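Local coordinates for MAU2 chromatid cohesion factor homolog (Saccharomyces cerevisiae, PDB 4XDN), which forms a complex with SCC2 that is required for the cohesin complex to associate with chromosomes, and takes part in sister chromatid cohesion, at residues A[310-315]-A[373-378]; A[353-358]-A[380-385]. All coordinates share one frame; numbering follows the deposited sequence.

Contact 1 (A[310-315]-A[373-378]); sequences ELPMIF and DSRIQT
Pro312 and Arg375 bring the two backbones nearest, their CA atoms 8.2 Å apart, where the short helical turn 312-315 faces helix 369-398. The proline ring lies aslant the arginine chain: Pro312 CB lies 3.7 Å from Arg375 NE and covers one face of the guanidinium, with CZ and NH2 of Arg375 each 3.9 Å from the same carbon. A bend at chi3 (66°) turns the arginine chain so that its flat end comes against the proline. Met313 makes the second touch. Bent at chi2, it reaches out tip to tip with Thr378, and its CE stands 3.6 Å from Thr378 CG2. Met313 CE also lies 3.7 Å from Arg375 O. With CG2 anti to the backbone N, the methyl branch of Thr378 is turned to Met313, while OG1 makes a weak hydrogen bond to Ser374 O in its own helix. The turn, following strand 305-310, also packs Leu311 and Ile314 on Trp255 of helix 250-266. Arg375 NH2 has a long, weak ion pair with Glu319. The contact rests on van der Waals packing, and it covers Arg375 NE, for which the model gives no partner; Pro312 CB and CG are carbons and cannot accept its N-H.

Contact 2 (A[353-358]-A[380-385]); sequences STTQKL and KSILEF
Thr355 and Leu383 mark the closest backbone approach, 7.0 Å between CA atoms, where helices 339-360 and 369-398 run antiparallel at 166° with their local axes 9.4 Å apart. Tracing Thr355 outward from CB accounts for most of the packing. Its CB already meets Leu383 CD2 at 3.7 Å, and from there the side chain forks. The methyl branch, CG2, is anti to the backbone N and lies alongside the leucine, 3.7 Å from Leu383 CD2 and 3.9 Å from Leu383 CG, as the two side chains run past one another, each heading for the other's helix. The hydroxyl branch ends beside Ile382, with OG1 3.4 Å from Ile382 CG2. That oxygen finds its polar partners elsewhere: it hydrogen-bonds to Val351 O one turn back in its own helix and to Asn322 ND2 of helix 317-331, so two bonds hold the hydroxyl while the methyl faces the leucine. At the more exposed margin, Gln356 runs roughly perpendicular to Leu383 and lays its CG 4.0 Å from Leu383 CD2. The same leucine methyl therefore touches two successive residues of the facing helix. Ile382 also packs on Ile323 of helix 317-331, and Leu383 on Tyr352 and Ile359. Side-by-side antiparallel packing of sequence-adjacent helices, joined by a short connection, makes this a helical hairpin of the kind from which alpha-helical repeat folds are built.

Helix 369-398 serves both contacts. Residues 373-378 meet the short turn at 310-315, and 380-385, starting just beyond them, meet helix 339-360; the two contact centres lie 12 Å apart. In chain order the segments alternate, so the chain supplies 310-315, then 353-358, before helix 369-398 packs against each in turn. Helix 317-331 borders each contact, through the long, weak pairing of Glu319 with Arg375 in contact 1 and through Asn322 and Ile323 in contact 2. The chain of another protein also reaches both: it hydrogen-bonds to Asp373, Gln377 and Lys380, and packs apolar side chains on Thr378 and Ile382, which carry the contacts themselves. Helix 369-398 thus joins internal packing to an intermolecular interface.

Contact 1 (A[310-315]-A[373-378])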
loop_
_atom_site.group_PDB
_atom_site.type_symbol
_atom_site.label_atom_id
_atom_site.label_comp_id
_atom_site.label_asym_id
_atom_site.label_seq_id
_atom_site.Cartn_x
_atom_site.Cartn_y
_atom_site.Cartn_z
ATOM N N GLU A 310 -14.811 -8.860 0.591
ATOM C CA GLU A 310 -14.655 -8.364 -0.772
ATOM C C GLU A 310 -13.284 -7.719 -0.964
ATOM O O GLU A 310 -12.914 -6.791 -0.245
ATOM C CB GLU A 310 -15.761 -7.361 -1.108
ATOM C CG GLU A 310 -17.115 -7.998 -1.360
ATOM C CD GLU A 310 -18.226 -6.974 -1.505
ATOM O OE1 GLU A 310 -18.685 -6.443 -0.471
ATOM O OE2 GLU A 310 -18.641 -6.701 -2.651
ATOM N N LEU A 311 -12.537 -8.239 -1.933
ATOM C CA LEU A 311 -11.252 -7.680 -2.336
ATOM C C LEU A 311 -11.164 -7.776 -3.861
ATOM O O LEU A 311 -10.487 -8.654 -4.394
ATOM C CB LEU A 311 -10.090 -8.428 -1.666
ATOM C CG LEU A 311 -9.213 -7.721 -0.626
ATOM C CD1 LEU A 311 -7.953 -8.552 -0.411
ATOM C CD2 LEU A 311 -8.845 -6.300 -1.019
ATOM N N PRO A 312 -11.873 -6.881 -4.569
ATOM C CA PRO A 312 -12.042 -7.032 -6.020
ATOM C C PRO A 312 -10.731 -7.025 -6.818
ATOM O O PRO A 312 -10.684 -7.643 -7.879
ATOM C CB PRO A 312 -12.919 -5.828 -6.398
ATOM C CG PRO A 312 -12.752 -4.855 -5.294
ATOM C CD PRO A 312 -12.537 -5.669 -4.061
ATOM N N MET A 313 -9.694 -6.359 -6.321
ATOM C CA MET A 313 -8.408 -6.331 -7.019
ATOM C C MET A 313 -7.718 -7.689 -6.959
ATOM O O MET A 313 -6.899 -8.017 -7.820
ATOM C CB MET A 313 -7.484 -5.266 -6.423
ATOM C CG MET A 313 -8.027 -3.855 -6.494
ATOM S SD MET A 313 -7.881 -3.113 -8.126
ATOM C CE MET A 313 -9.113 -1.815 -7.975
ATOM N N ILE A 314 -8.054 -8.468 -5.936
ATOM C CA ILE A 314 -7.392 -9.739 -5.668
ATOM C C ILE A 314 -8.305 -10.923 -5.981
ATOM O O ILE A 314 -7.832 -11.990 -6.377
ATOM C CB ILE A 314 -6.934 -9.816 -4.188
ATOM C CG1 ILE A 314 -6.043 -8.617 -3.836
ATOM C CG2 ILE A 314 -6.205 -11.124 -3.900
ATOM C CD1 ILE A 314 -4.761 -8.506 -4.668
ATOM N N PHE A 315 -9.609 -10.728 -5.812
ATOM C CA PHE A 315 -10.578 -11.810 -5.973
ATOM C C PHE A 315 -11.033 -11.981 -7.423
ATOM O O PHE A 315 -11.531 -13.043 -7.796
ATOM C CB PHE A 315 -11.796 -11.569 -5.077
ATOM C CG PHE A 315 -11.513 -11.716 -3.599
ATOM C CD1 PHE A 315 -10.228 -11.957 -3.133
ATOM C CD2 PHE A 315 -12.544 -11.621 -2.679
ATOM C CE1 PHE A 315 -9.978 -12.093 -1.779
ATOM C CE2 PHE A 315 -12.300 -11.756 -1.326
ATOM C CZ PHE A 315 -11.015 -11.993 -0.875
ATOM N N ASP A 373 -16.844 3.965 -7.583
ATOM C CA ASP A 373 -16.048 5.185 -7.533
ATOM C C ASP A 373 -14.709 4.941 -6.838
ATOM O O ASP A 373 -13.669 5.410 -7.296
ATOM C CB ASP A 373 -16.821 6.295 -6.816
ATOM C CG ASP A 373 -16.038 7.593 -6.732
ATOM O OD1 ASP A 373 -15.263 7.884 -7.665
ATOM O OD2 ASP A 373 -16.200 8.324 -5.733
ATOM N N SER A 374 -14.742 4.200 -5.735
ATOM C CA SER A 374 -13.531 3.917 -4.974
ATOM C C SER A 374 -12.620 2.960 -5.736
ATOM O O SER A 374 -11.395 3.059 -5.652
ATOM C CB SER A 374 -13.878 3.330 -3.603
ATOM O OG SER A 374 -14.460 2.046 -3.731
ATOM N N ARG A 375 -13.222 2.034 -6.478
ATOM C CA ARG A 375 -12.454 1.094 -7.286
ATOM C C ARG A 375 -11.736 1.826 -8.417
ATOM O O ARG A 375 -10.607 1.487 -8.769
ATOM C CB ARG A 375 -13.360 0.003 -7.856
ATOM C CG ARG A 375 -13.917 -0.953 -6.815
ATOM C CD ARG A 375 -14.819 -1.991 -7.455
ATOM N NE ARG A 375 -14.069 -2.882 -8.334
ATOM C CZ ARG A 375 -14.621 -3.730 -9.198
ATOM N NH1 ARG A 375 -15.940 -3.804 -9.315
ATOM N NH2 ARG A 375 -13.850 -4.501 -9.952
ATOM N N ILE A 376 -12.398 2.831 -8.980
ATOM C CA ILE A 376 -11.806 3.643 -10.037
ATOM C C ILE A 376 -10.646 4.465 -9.481
ATOM O O ILE A 376 -9.643 4.680 -10.160
ATOM C CB ILE A 376 -12.854 4.577 -10.672
ATOM C CG1 ILE A 376 -13.865 3.754 -11.472
ATOM C CG2 ILE A 376 -12.198 5.605 -11.593
ATOM C CD1 ILE A 376 -15.142 4.499 -11.797
ATOM N N GLN A 377 -10.795 4.921 -8.243
ATOM C CA GLN A 377 -9.774 5.728 -7.595
ATOM C C GLN A 377 -8.504 4.901 -7.394
ATOM O O GLN A 377 -7.388 5.400 -7.563
ATOM C CB GLN A 377 -10.292 6.263 -6.258
ATOM C CG GLN A 377 -9.633 7.552 -5.792
ATOM C CD GLN A 377 -10.115 8.779 -6.555
ATOM O OE1 GLN A 377 -10.639 8.676 -7.664
ATOM N NE2 GLN A 377 -9.938 9.952 -5.953
ATOM N N THR A 378 -8.684 3.631 -7.044
ATOM C CA THR A 378 -7.570 2.702 -6.894
ATOM C C THR A 378 -6.943 2.398 -8.251
ATOM O O THR A 378 -5.721 2.290 -8.368
ATOM C CB THR A 378 -8.025 1.388 -6.228
ATOM O OG1 THR A 378 -8.422 1.655 -4.880
ATOM C CG2 THR A 378 -6.907 0.354 -6.216
#

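Contact 2 (A[353-358]-A[380-385])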
loop_
_atom_site.group_PDB
_atom_site.type_symbol
_atom_site.label_atom_id
_atom_site.label_comp_id
_atom_site.label_asym_id
_atom_site.label_seq_id
_atom_site.Cartn_x
_atom_site.Cartn_y
_atom_site.Cartn_z
ATOM N N SER A 353 -2.319 0.184 -19.769
ATOM C CA SER A 353 -3.409 0.016 -20.728
ATOM C C SER A 353 -4.499 -0.923 -20.209
ATOM O O SER A 353 -5.686 -0.681 -20.431
ATOM C CB SER A 353 -2.875 -0.507 -22.062
ATOM O OG SER A 353 -2.340 -1.812 -21.926
ATOM N N THR A 354 -4.100 -1.998 -19.533
ATOM C CA THR A 354 -5.065 -2.925 -18.946
ATOM C C THR A 354 -5.938 -2.189 -17.942
ATOM O O THR A 354 -7.160 -2.334 -17.936
ATOM C CB THR A 354 -4.372 -4.114 -18.243
ATOM O OG1 THR A 354 -3.686 -4.913 -19.212
ATOM C CG2 THR A 354 -5.390 -4.989 -17.506
ATOM N N THR A 355 -5.289 -1.396 -17.097
ATOM C CA THR A 355 -5.971 -0.634 -16.061
ATOM C C THR A 355 -6.956 0.358 -16.674
ATOM O O THR A 355 -8.062 0.534 -16.166
ATOM C CB THR A 355 -4.956 0.115 -15.174
ATOM O OG1 THR A 355 -4.108 -0.838 -14.521
ATOM C CG2 THR A 355 -5.653 0.962 -14.122
ATOM N N GLN A 356 -6.552 0.999 -17.768
ATOM C CA GLN A 356 -7.435 1.926 -18.471
ATOM C C GLN A 356 -8.717 1.228 -18.915
ATOM O O GLN A 356 -9.805 1.797 -18.824
ATOM C CB GLN A 356 -6.730 2.534 -19.682
ATOM C CG GLN A 356 -5.716 3.608 -19.339
ATOM C CD GLN A 356 -5.083 4.218 -20.575
ATOM O OE1 GLN A 356 -4.706 3.511 -21.511
ATOM N NE2 GLN A 356 -4.974 5.541 -20.588
ATOM N N LYS A 357 -8.580 -0.005 -19.396
ATOM C CA LYS A 357 -9.728 -0.784 -19.848
ATOM C C LYS A 357 -10.603 -1.230 -18.676
ATOM O O LYS A 357 -11.827 -1.293 -18.800
ATOM C CB LYS A 357 -9.263 -2.002 -20.652
ATOM C CG LYS A 357 -8.857 -1.677 -22.081
ATOM C CD LYS A 357 -8.436 -2.926 -22.844
ATOM C CE LYS A 357 -9.211 -3.080 -24.150
ATOM N NZ LYS A 357 -10.648 -3.420 -23.928
ATOM N N LEU A 358 -9.978 -1.539 -17.543
ATOM C CA LEU A 358 -10.722 -1.926 -16.350
ATOM C C LEU A 358 -11.603 -0.772 -15.889
ATOM O O LEU A 358 -12.749 -0.976 -15.484
ATOM C CB LEU A 358 -9.774 -2.353 -15.228
ATOM C CG LEU A 358 -9.044 -3.688 -15.416
ATOM C CD1 LEU A 358 -8.036 -3.904 -14.293
ATOM C CD2 LEU A 358 -10.027 -4.850 -15.481
ATOM N N LYS A 380 -6.839 4.430 -10.702
ATOM C CA LYS A 380 -6.088 5.625 -11.066
ATOM C C LYS A 380 -4.739 5.661 -10.354
ATOM O O LYS A 380 -3.753 6.145 -10.907
ATOM C CB LYS A 380 -6.896 6.883 -10.746
ATOM C CG LYS A 380 -8.021 7.151 -11.740
ATOM C CD LYS A 380 -9.080 8.083 -11.172
ATOM C CE LYS A 380 -8.503 9.438 -10.801
ATOM N NZ LYS A 380 -9.551 10.355 -10.272
ATOM N N SER A 381 -4.692 5.138 -9.133
ATOM C CA SER A 381 -3.439 5.078 -8.388
ATOM C C SER A 381 -2.472 4.123 -9.077
ATOM O O SER A 381 -1.265 4.352 -9.088
ATOM C CB SER A 381 -3.679 4.637 -6.942
ATOM O OG SER A 381 -4.009 3.262 -6.873
ATOM N N ILE A 382 -3.010 3.051 -9.652
ATOM C CA ILE A 382 -2.194 2.099 -10.396
ATOM C C ILE A 382 -1.593 2.786 -11.616
ATOM O O ILE A 382 -0.421 2.580 -11.931
ATOM C CB ILE A 382 -3.009 0.860 -10.831
ATOM C CG1 ILE A 382 -3.396 0.039 -9.598
ATOM C CG2 ILE A 382 -2.206 -0.005 -11.811
ATOM C CD1 ILE A 382 -4.296 -1.153 -9.882
ATOM N N LEU A 383 -2.390 3.603 -12.300
ATOM C CA LEU A 383 -1.880 4.394 -13.417
ATOM C C LEU A 383 -0.741 5.287 -12.936
ATOM O O LEU A 383 0.263 5.458 -13.627
ATOM C CB LEU A 383 -2.984 5.250 -14.046
ATOM C CG LEU A 383 -4.185 4.544 -14.682
ATOM C CD1 LEU A 383 -5.176 5.574 -15.211
ATOM C CD2 LEU A 383 -3.756 3.600 -15.798
ATOM N N GLU A 384 -0.904 5.850 -11.743
ATOM C CA GLU A 384 0.099 6.742 -11.180
ATOM C C GLU A 384 1.371 5.979 -10.818
ATOM O O GLU A 384 2.473 6.517 -10.927
ATOM C CB GLU A 384 -0.460 7.466 -9.955
ATOM C CG GLU A 384 -1.487 8.533 -10.301
ATOM C CD GLU A 384 -2.217 9.066 -9.084
ATOM O OE1 GLU A 384 -1.882 8.652 -7.953
ATOM O OE2 GLU A 384 -3.131 9.898 -9.260
ATOM N N PHE A 385 1.219 4.727 -10.394
ATOM C CA PHE A 385 2.371 3.878 -10.107
ATOM C C PHE A 385 3.150 3.576 -11.386
ATOM O O PHE A 385 4.380 3.564 -11.381
ATOM C CB PHE A 385 1.940 2.569 -9.443
ATOM C CG PHE A 385 1.678 2.688 -7.964
ATOM C CD1 PHE A 385 2.689 3.057 -7.093
ATOM C CD2 PHE A 385 0.425 2.405 -7.443
ATOM C CE1 PHE A 385 2.451 3.158 -5.733
ATOM C CE2 PHE A 385 0.182 2.503 -6.082
ATOM C CZ PHE A 385 1.196 2.880 -5.228
#